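Local coordinates for outer membrane protein Omp121 (Bacteroides thetaiotaomicron, PDB 5FQ8), which probably imports nutrients across the outer membrane as a TonB-dependent receptor, a beta-barrel transporter with an internal plug domain, at residues 55-60 and 934-939; 817-822 and 908-913. One frame throughout, in Å; residues are numbered along the deposited sequence.

From the N terminus the chain first forms the plug domain, and residues 55-60 lie there, in the loop that follows helix 49-54. The chain then builds the barrel wall strand by strand. Strand 815-825 pairs with strand 899-915 in contact 2, which closes a loop of 85 residues. Strand 928-941 comes next in the sheet, and its residues 934-939 meet the plug in contact 1, closing a loop of 873 residues. Contact 2 therefore lies nested inside the loop closed by contact 1, and their centres are about 9 Å apart. Strand 899-915 joins them, since V910 N probably bonds to G935 O at 2.8 Å. Contact 2 is wall to wall; contact 1 is plug to wall.

Contact 1 of 2, residues 55-60 and 934-939; sequences SRTSDV and YGNNLF
Y934 has CG between its backbone N and carbonyl carbon (chi1 61°), which turns the ring toward R56. The R56 CB methylene lies over one face of that ring, and its chi1 of -61° sets CG over the same face, offset toward the rim. The CH-pi contact is off-centre, with CB 4.1 Å from the centroid of the Y934 ring and 29° off the normal. CB comes nearest the phenol end, 3.7 Å from Y934 CZ. The carbonyl of S55 approaches the same ring obliquely, its O 3.1 Å from Y934 CD2. The contact belongs to the plug-to-barrel interface of a TonB-dependent receptor: a plug loop rests against the inner side of strand 928-941. The R56 guanidinium leads away from the ring to a salt bridge with D136, while Y934 OH hydrogen-bonds to Q184 on strand 177-188. Replacing Y934 by an alanine would probably strip the R56 methylene of its aromatic cover and leave Q184 without its phenol partner. Further along, the N936 amide sits beside S55 and T57. The T57 and N936 side chains cross at about a right angle. T57 OG1 donates to a lone pair of D59 O at 2.7 Å, within the plug loop.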
ATOM      1  N   SER B  55      23.759 -15.089  33.578  1.00 47.99           N
ATOM      2  CA  SER B  55      22.367 -15.482  33.443  1.00 46.09           C
ATOM      3  C   SER B  55      22.041 -16.010  32.054  1.00 44.60           C
ATOM      4  O   SER B  55      21.030 -16.701  31.895  1.00 44.44           O
ATOM      5  CB  SER B  55      21.471 -14.300  33.791  1.00 47.72           C
ATOM      6  OG  SER B  55      20.154 -14.739  34.063  1.00 54.49           O
ATOM      7  N   ARG B  56      22.877 -15.711  31.059  1.00 69.03           N
ATOM      8  CA  ARG B  56      22.723 -16.168  29.673  1.00 27.53           C
ATOM      9  C   ARG B  56      21.409 -15.714  29.066  1.00 34.12           C
ATOM     10  O   ARG B  56      20.885 -16.337  28.141  1.00 27.18           O
ATOM     11  CB  ARG B  56      22.857 -17.690  29.542  1.00 27.80           C
ATOM     12  CG  ARG B  56      24.196 -18.254  29.962  1.00 28.38           C
ATOM     13  CD  ARG B  56      25.344 -17.402  29.469  1.00 28.53           C
ATOM     14  NE  ARG B  56      25.577 -17.542  28.041  1.00 32.04           N
ATOM     15  CZ  ARG B  56      26.460 -16.820  27.372  1.00 31.12           C
ATOM     16  NH1 ARG B  56      27.176 -15.914  28.002  1.00 28.70           N
ATOM     17  NH2 ARG B  56      26.617 -16.992  26.077  1.00 30.74           N
ATOM     18  N   THR B  57      20.851 -14.638  29.577  1.00 26.75           N
ATOM     19  CA  THR B  57      19.745 -14.017  28.884  1.00 38.82           C
ATOM     20  C   THR B  57      20.256 -13.394  27.597  1.00 47.36           C
ATOM     21  O   THR B  57      21.409 -12.968  27.512  1.00 47.65           O
ATOM     22  CB  THR B  57      19.122 -12.963  29.770  1.00 31.11           C
ATOM     23  OG1 THR B  57      20.038 -11.872  29.904  1.00 38.61           O
ATOM     24  CG2 THR B  57      18.849 -13.547  31.129  1.00 31.73           C
ATOM     25  N   SER B  58      19.389 -13.341  26.582  1.00 50.12           N
ATOM     26  CA  SER B  58      19.749 -12.745  25.298  1.00 25.66           C
ATOM     27  C   SER B  58      20.068 -11.273  25.413  1.00 25.61           C
ATOM     28  O   SER B  58      20.591 -10.686  24.467  1.00 25.60           O
ATOM     29  CB  SER B  58      18.611 -12.904  24.311  1.00 25.30           C
ATOM     30  OG  SER B  58      17.653 -11.900  24.541  1.00 27.36           O
ATOM     31  N   ASP B  59      19.805 -10.691  26.557  1.00 34.10           N
ATOM     32  CA  ASP B  59      19.676  -9.262  26.727  1.00 29.29           C
ATOM     33  C   ASP B  59      20.619  -8.815  27.831  1.00 33.42           C
ATOM     34  O   ASP B  59      20.815  -9.529  28.815  1.00 40.31           O
ATOM     35  CB  ASP B  59      18.212  -8.963  27.039  1.00 28.80           C
ATOM     36  CG  ASP B  59      18.026  -7.649  27.669  1.00 35.00           C
ATOM     37  OD1 ASP B  59      18.444  -6.644  27.082  1.00 49.14           O
ATOM     38  OD2 ASP B  59      17.457  -7.617  28.763  1.00 29.90           O
ATOM     39  N   VAL B  60      21.233  -7.653  27.651  1.00 25.95           N
ATOM     40  CA  VAL B  60      22.186  -7.181  28.641  1.00 26.35           C
ATOM     41  C   VAL B  60      21.511  -6.687  29.909  1.00 26.35           C
ATOM     42  O   VAL B  60      22.149  -6.683  30.962  1.00 26.72           O
ATOM     43  CB  VAL B  60      23.061  -6.087  28.004  1.00 26.49           C
ATOM     44  CG1 VAL B  60      23.103  -4.844  28.832  1.00 26.62           C
ATOM     45  CG2 VAL B  60      24.436  -6.601  27.848  1.00 26.90           C
ATOM     46  N   TYR B 934      21.137 -22.812  34.934  1.00 29.38           N
ATOM     47  CA  TYR B 934      20.489 -21.599  35.392  1.00 29.01           C
ATOM     48  C   TYR B 934      18.993 -21.711  35.186  1.00 28.60           C
ATOM     49  O   TYR B 934      18.496 -22.626  34.529  1.00 28.55           O
ATOM     50  CB  TYR B 934      21.044 -20.366  34.686  1.00 28.74           C
ATOM     51  CG  TYR B 934      20.845 -20.376  33.199  1.00 36.36           C
ATOM     52  CD1 TYR B 934      21.585 -21.222  32.383  1.00 31.64           C
ATOM     53  CD2 TYR B 934      19.940 -19.527  32.608  1.00 27.85           C
ATOM     54  CE1 TYR B 934      21.414 -21.229  31.029  1.00 35.40           C
ATOM     55  CE2 TYR B 934      19.769 -19.524  31.262  1.00 31.65           C
ATOM     56  CZ  TYR B 934      20.503 -20.376  30.467  1.00 30.65           C
ATOM     57  OH  TYR B 934      20.314 -20.364  29.098  1.00 29.25           O
ATOM     58  N   GLY B 935      18.283 -20.766  35.788  1.00 32.12           N
ATOM     59  CA  GLY B 935      16.847 -20.633  35.662  1.00 27.97           C
ATOM     60  C   GLY B 935      16.439 -19.208  35.952  1.00 27.66           C
ATOM     61  O   GLY B 935      16.946 -18.602  36.895  1.00 27.89           O
ATOM     62  N   ASN B 936      15.555 -18.640  35.152  1.00 27.18           N
ATOM     63  CA  ASN B 936      15.121 -17.273  35.370  1.00 26.91           C
ATOM     64  C   ASN B 936      13.605 -17.202  35.342  1.00 43.14           C
ATOM     65  O   ASN B 936      12.945 -18.041  34.727  1.00 33.29           O
ATOM     66  CB  ASN B 936      15.723 -16.351  34.330  1.00 26.65           C
ATOM     67  CG  ASN B 936      17.219 -16.373  34.359  1.00 53.65           C
ATOM     68  OD1 ASN B 936      17.819 -16.560  35.406  1.00 48.33           O
ATOM     69  ND2 ASN B 936      17.837 -16.205  33.207  1.00 48.33           N
ATOM     70  N   ASN B 937      13.061 -16.189  36.018  1.00 38.85           N
ATOM     71  CA  ASN B 937      11.618 -15.992  36.107  1.00 33.07           C
ATOM     72  C   ASN B 937      10.959 -17.306  36.524  1.00 29.32           C
ATOM     73  O   ASN B 937      10.117 -17.863  35.823  1.00 37.42           O
ATOM     74  CB  ASN B 937      11.080 -15.471  34.769  1.00 32.03           C
ATOM     75  CG  ASN B 937       9.676 -14.867  34.869  1.00 25.54           C
ATOM     76  OD1 ASN B 937       9.355 -14.116  35.787  1.00 25.62           O
ATOM     77  ND2 ASN B 937       8.842 -15.190  33.902  1.00 25.26           N
ATOM     78  N   LEU B 938      11.393 -17.815  37.677  1.00 38.02           N
ATOM     79  CA  LEU B 938      11.127 -19.199  38.038  1.00 27.20           C
ATOM     80  C   LEU B 938       9.832 -19.384  38.801  1.00 27.26           C
ATOM     81  O   LEU B 938       9.140 -20.382  38.602  1.00 33.35           O
ATOM     82  CB  LEU B 938      12.289 -19.755  38.855  1.00 37.41           C
ATOM     83  CG  LEU B 938      13.472 -20.238  38.030  1.00 36.90           C
ATOM     84  CD1 LEU B 938      14.473 -20.932  38.904  1.00 28.35           C
ATOM     85  CD2 LEU B 938      12.972 -21.170  36.949  1.00 27.62           C
ATOM     86  N   PHE B 939       9.482 -18.453  39.672  1.00 27.29           N
ATOM     87  CA  PHE B 939       8.255 -18.590  40.439  1.00 27.40           C
ATOM     88  C   PHE B 939       7.823 -17.201  40.861  1.00 27.25           C
ATOM     89  O   PHE B 939       8.661 -16.375  41.205  1.00 27.33           O
ATOM     90  CB  PHE B 939       8.482 -19.497  41.649  1.00 27.95           C
ATOM     91  CG  PHE B 939       7.242 -20.117  42.180  1.00 41.38           C
ATOM     92  CD1 PHE B 939       6.396 -19.399  43.011  1.00 37.22           C
ATOM     93  CD2 PHE B 939       6.921 -21.422  41.864  1.00 37.38           C
ATOM     94  CE1 PHE B 939       5.244 -19.963  43.518  1.00 32.12           C
ATOM     95  CE2 PHE B 939       5.769 -22.001  42.364  1.00 28.42           C
ATOM     96  CZ  PHE B 939       4.926 -21.268  43.198  1.00 30.85           C
TER

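Contact 2 of 2, residues 817-822 and 908-913; sequences LGIDFD and RSVVLG
Strands 817-822 and 908-913 run antiparallel, with axes 4.8 Å apart at closest and 177° between their directions. G818 and V911 form a hydrogen-bonded pair: G818 N donates to V911 O at 3.0 Å, and V911 N to G818 O at 3.1 Å. D820 N to S909 O is straighter, at 171°, while the bond from R908 N to D820 O is weak. Antiparallel pairing of adjacent strands builds the barrel wall of TonB-dependent receptors; here a long excursion joins the two. On one face the apolar side chains of L817, I819, V910 and L912 gather, near a bound detergent molecule. L817 CD1 meets L912 CD1 at 3.9 Å, and I819 lies alongside V910, with CG1 4.2 Å from V910 CG2. The other face carries D820 and S909, whose OD1 and OG are 3.2 Å apart. R908 bends at chi2 and chi3 to bring NH1 to D822 OD2 at 3.0 Å in a salt bridge. OD2 lies at the guanidinium edge, near that plane, but NH1 reaches it from above the carboxylate, and the planes stand 75° apart. R908 NH2 also bridges to E952, and D822 OD2 to R824. Two arginines around it are likely to keep buried D822 a carboxylate.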
ATOM      1  N   LEU B 817      26.796 -20.476  43.486  1.00 32.98           N
ATOM      2  CA  LEU B 817      25.343 -20.460  43.503  1.00 32.49           C
ATOM      3  C   LEU B 817      24.858 -19.048  43.745  1.00 32.14           C
ATOM      4  O   LEU B 817      25.392 -18.336  44.592  1.00 32.49           O
ATOM      5  CB  LEU B 817      24.765 -21.382  44.560  1.00 32.85           C
ATOM      6  CG  LEU B 817      23.271 -21.598  44.427  1.00 32.38           C
ATOM      7  CD1 LEU B 817      23.012 -22.167  43.083  1.00 31.97           C
ATOM      8  CD2 LEU B 817      22.827 -22.566  45.459  1.00 32.82           C
ATOM      9  N   GLY B 818      23.853 -18.650  42.985  1.00 31.50           N
ATOM     10  CA  GLY B 818      23.276 -17.331  43.119  1.00 31.15           C
ATOM     11  C   GLY B 818      21.771 -17.399  43.106  1.00 30.72           C
ATOM     12  O   GLY B 818      21.178 -18.097  42.287  1.00 30.39           O
ATOM     13  N   ILE B 819      21.139 -16.698  44.036  1.00 30.75           N
ATOM     14  CA  ILE B 819      19.695 -16.730  44.184  1.00 32.69           C
ATOM     15  C   ILE B 819      19.240 -15.306  44.415  1.00 30.19           C
ATOM     16  O   ILE B 819      19.618 -14.695  45.419  1.00 30.58           O
ATOM     17  CB  ILE B 819      19.249 -17.625  45.346  1.00 30.85           C
ATOM     18  CG1 ILE B 819      19.727 -19.045  45.113  1.00 31.13           C
ATOM     19  CG2 ILE B 819      17.767 -17.648  45.418  1.00 30.52           C
ATOM     20  CD1 ILE B 819      19.194 -20.023  46.099  1.00 31.53           C
ATOM     21  N   ASP B 820      18.449 -14.770  43.495  1.00 29.62           N
ATOM     22  CA  ASP B 820      17.973 -13.402  43.608  1.00 29.39           C
ATOM     23  C   ASP B 820      16.453 -13.371  43.645  1.00 29.06           C
ATOM     24  O   ASP B 820      15.788 -14.087  42.892  1.00 28.74           O
ATOM     25  CB  ASP B 820      18.507 -12.562  42.464  1.00 29.06           C
ATOM     26  CG  ASP B 820      19.975 -12.705  42.312  1.00 53.02           C
ATOM     27  OD1 ASP B 820      20.405 -13.763  41.829  1.00 48.84           O
ATOM     28  OD2 ASP B 820      20.700 -11.771  42.694  1.00 51.10           O
ATOM     29  N   PHE B 821      15.911 -12.550  44.529  1.00 29.18           N
ATOM     30  CA  PHE B 821      14.478 -12.377  44.666  1.00 28.93           C
ATOM     31  C   PHE B 821      14.142 -10.947  44.329  1.00 28.65           C
ATOM     32  O   PHE B 821      14.826 -10.030  44.777  1.00 28.89           O
ATOM     33  CB  PHE B 821      14.006 -12.711  46.079  1.00 29.40           C
ATOM     34  CG  PHE B 821      13.974 -14.163  46.358  1.00 29.63           C
ATOM     35  CD1 PHE B 821      15.097 -14.811  46.775  1.00 30.08           C
ATOM     36  CD2 PHE B 821      12.831 -14.880  46.172  1.00 29.44           C
ATOM     37  CE1 PHE B 821      15.076 -16.144  47.013  1.00 30.33           C
ATOM     38  CE2 PHE B 821      12.805 -16.211  46.410  1.00 29.69           C
ATOM     39  CZ  PHE B 821      13.927 -16.847  46.831  1.00 30.14           C
ATOM     40  N   ASP B 822      13.111 -10.768  43.522  1.00 28.17           N
ATOM     41  CA  ASP B 822      12.607  -9.451  43.170  1.00 27.89           C
ATOM     42  C   ASP B 822      11.342  -9.230  43.965  1.00 27.96           C
ATOM     43  O   ASP B 822      10.477 -10.107  44.005  1.00 27.89           O
ATOM     44  CB  ASP B 822      12.326  -9.344  41.675  1.00 27.34           C
ATOM     45  CG  ASP B 822      12.517  -7.949  41.149  1.00 27.15           C
ATOM     46  OD1 ASP B 822      12.295  -6.988  41.909  1.00 27.35           O
ATOM     47  OD2 ASP B 822      12.899  -7.817  39.971  1.00 28.46           O
ATOM     48  N   ARG B 908      13.671 -14.346  40.820  1.00 28.51           N
ATOM     49  CA  ARG B 908      14.116 -13.766  39.560  1.00 27.33           C
ATOM     50  C   ARG B 908      15.051 -14.705  38.811  1.00 27.40           C
ATOM     51  O   ARG B 908      14.791 -15.066  37.665  1.00 27.09           O
ATOM     52  CB  ARG B 908      14.795 -12.432  39.843  1.00 27.41           C
ATOM     53  CG  ARG B 908      15.065 -11.578  38.640  1.00 33.75           C
ATOM     54  CD  ARG B 908      13.972 -10.561  38.434  1.00 30.50           C
ATOM     55  NE  ARG B 908      13.020 -11.046  37.455  1.00 32.80           N
ATOM     56  CZ  ARG B 908      11.932 -10.403  37.085  1.00 26.11           C
ATOM     57  NH1 ARG B 908      11.641  -9.234  37.612  1.00 26.01           N
ATOM     58  NH2 ARG B 908      11.138 -10.953  36.194  1.00 27.00           N
ATOM     59  N   SER B 909      16.144 -15.125  39.450  1.00 34.85           N
ATOM     60  CA  SER B 909      17.136 -15.976  38.802  1.00 28.01           C
ATOM     61  C   SER B 909      17.802 -16.902  39.804  1.00 28.58           C
ATOM     62  O   SER B 909      17.928 -16.580  40.985  1.00 28.92           O
ATOM     63  CB  SER B 909      18.210 -15.141  38.121  1.00 27.96           C
ATOM     64  OG  SER B 909      18.916 -14.381  39.079  1.00 33.60           O
ATOM     65  N   VAL B 910      18.251 -18.051  39.311  1.00 28.73           N
ATOM     66  CA  VAL B 910      19.122 -18.959  40.057  1.00 29.32           C
ATOM     67  C   VAL B 910      20.194 -19.484  39.110  1.00 29.43           C
ATOM     68  O   VAL B 910      19.873 -20.065  38.071  1.00 29.18           O
ATOM     69  CB  VAL B 910      18.339 -20.128  40.677  1.00 29.53           C
ATOM     70  CG1 VAL B 910      19.293 -21.115  41.302  1.00 30.15           C
ATOM     71  CG2 VAL B 910      17.372 -19.629  41.702  1.00 29.52           C
ATOM     72  N   VAL B 911      21.466 -19.306  39.469  1.00 29.84           N
ATOM     73  CA  VAL B 911      22.588 -19.728  38.631  1.00 30.01           C
ATOM     74  C   VAL B 911      23.499 -20.675  39.410  1.00 30.69           C
ATOM     75  O   VAL B 911      24.063 -20.290  40.436  1.00 31.08           O
ATOM     76  CB  VAL B 911      23.398 -18.528  38.122  1.00 29.90           C
ATOM     77  CG1 VAL B 911      24.303 -18.975  37.022  1.00 29.98           C
ATOM     78  CG2 VAL B 911      22.490 -17.453  37.638  1.00 29.31           C
ATOM     79  N   LEU B 912      23.680 -21.888  38.897  1.00 32.40           N
ATOM     80  CA  LEU B 912      24.579 -22.878  39.482  1.00 31.54           C
ATOM     81  C   LEU B 912      25.765 -23.060  38.546  1.00 31.73           C
ATOM     82  O   LEU B 912      25.628 -23.636  37.464  1.00 31.55           O
ATOM     83  CB  LEU B 912      23.858 -24.202  39.717  1.00 31.71           C
ATOM     84  CG  LEU B 912      24.721 -25.336  40.263  1.00 32.43           C
ATOM     85  CD1 LEU B 912      25.358 -24.873  41.518  1.00 32.88           C
ATOM     86  CD2 LEU B 912      23.941 -26.588  40.533  1.00 32.61           C
ATOM     87  N   GLY B 913      26.926 -22.590  38.962  1.00 32.12           N
ATOM     88  CA  GLY B 913      28.120 -22.633  38.131  1.00 32.35           C
ATOM     89  C   GLY B 913      29.162 -23.593  38.671  1.00 33.11           C
ATOM     90  O   GLY B 913      29.397 -23.648  39.879  1.00 34.12           O
TER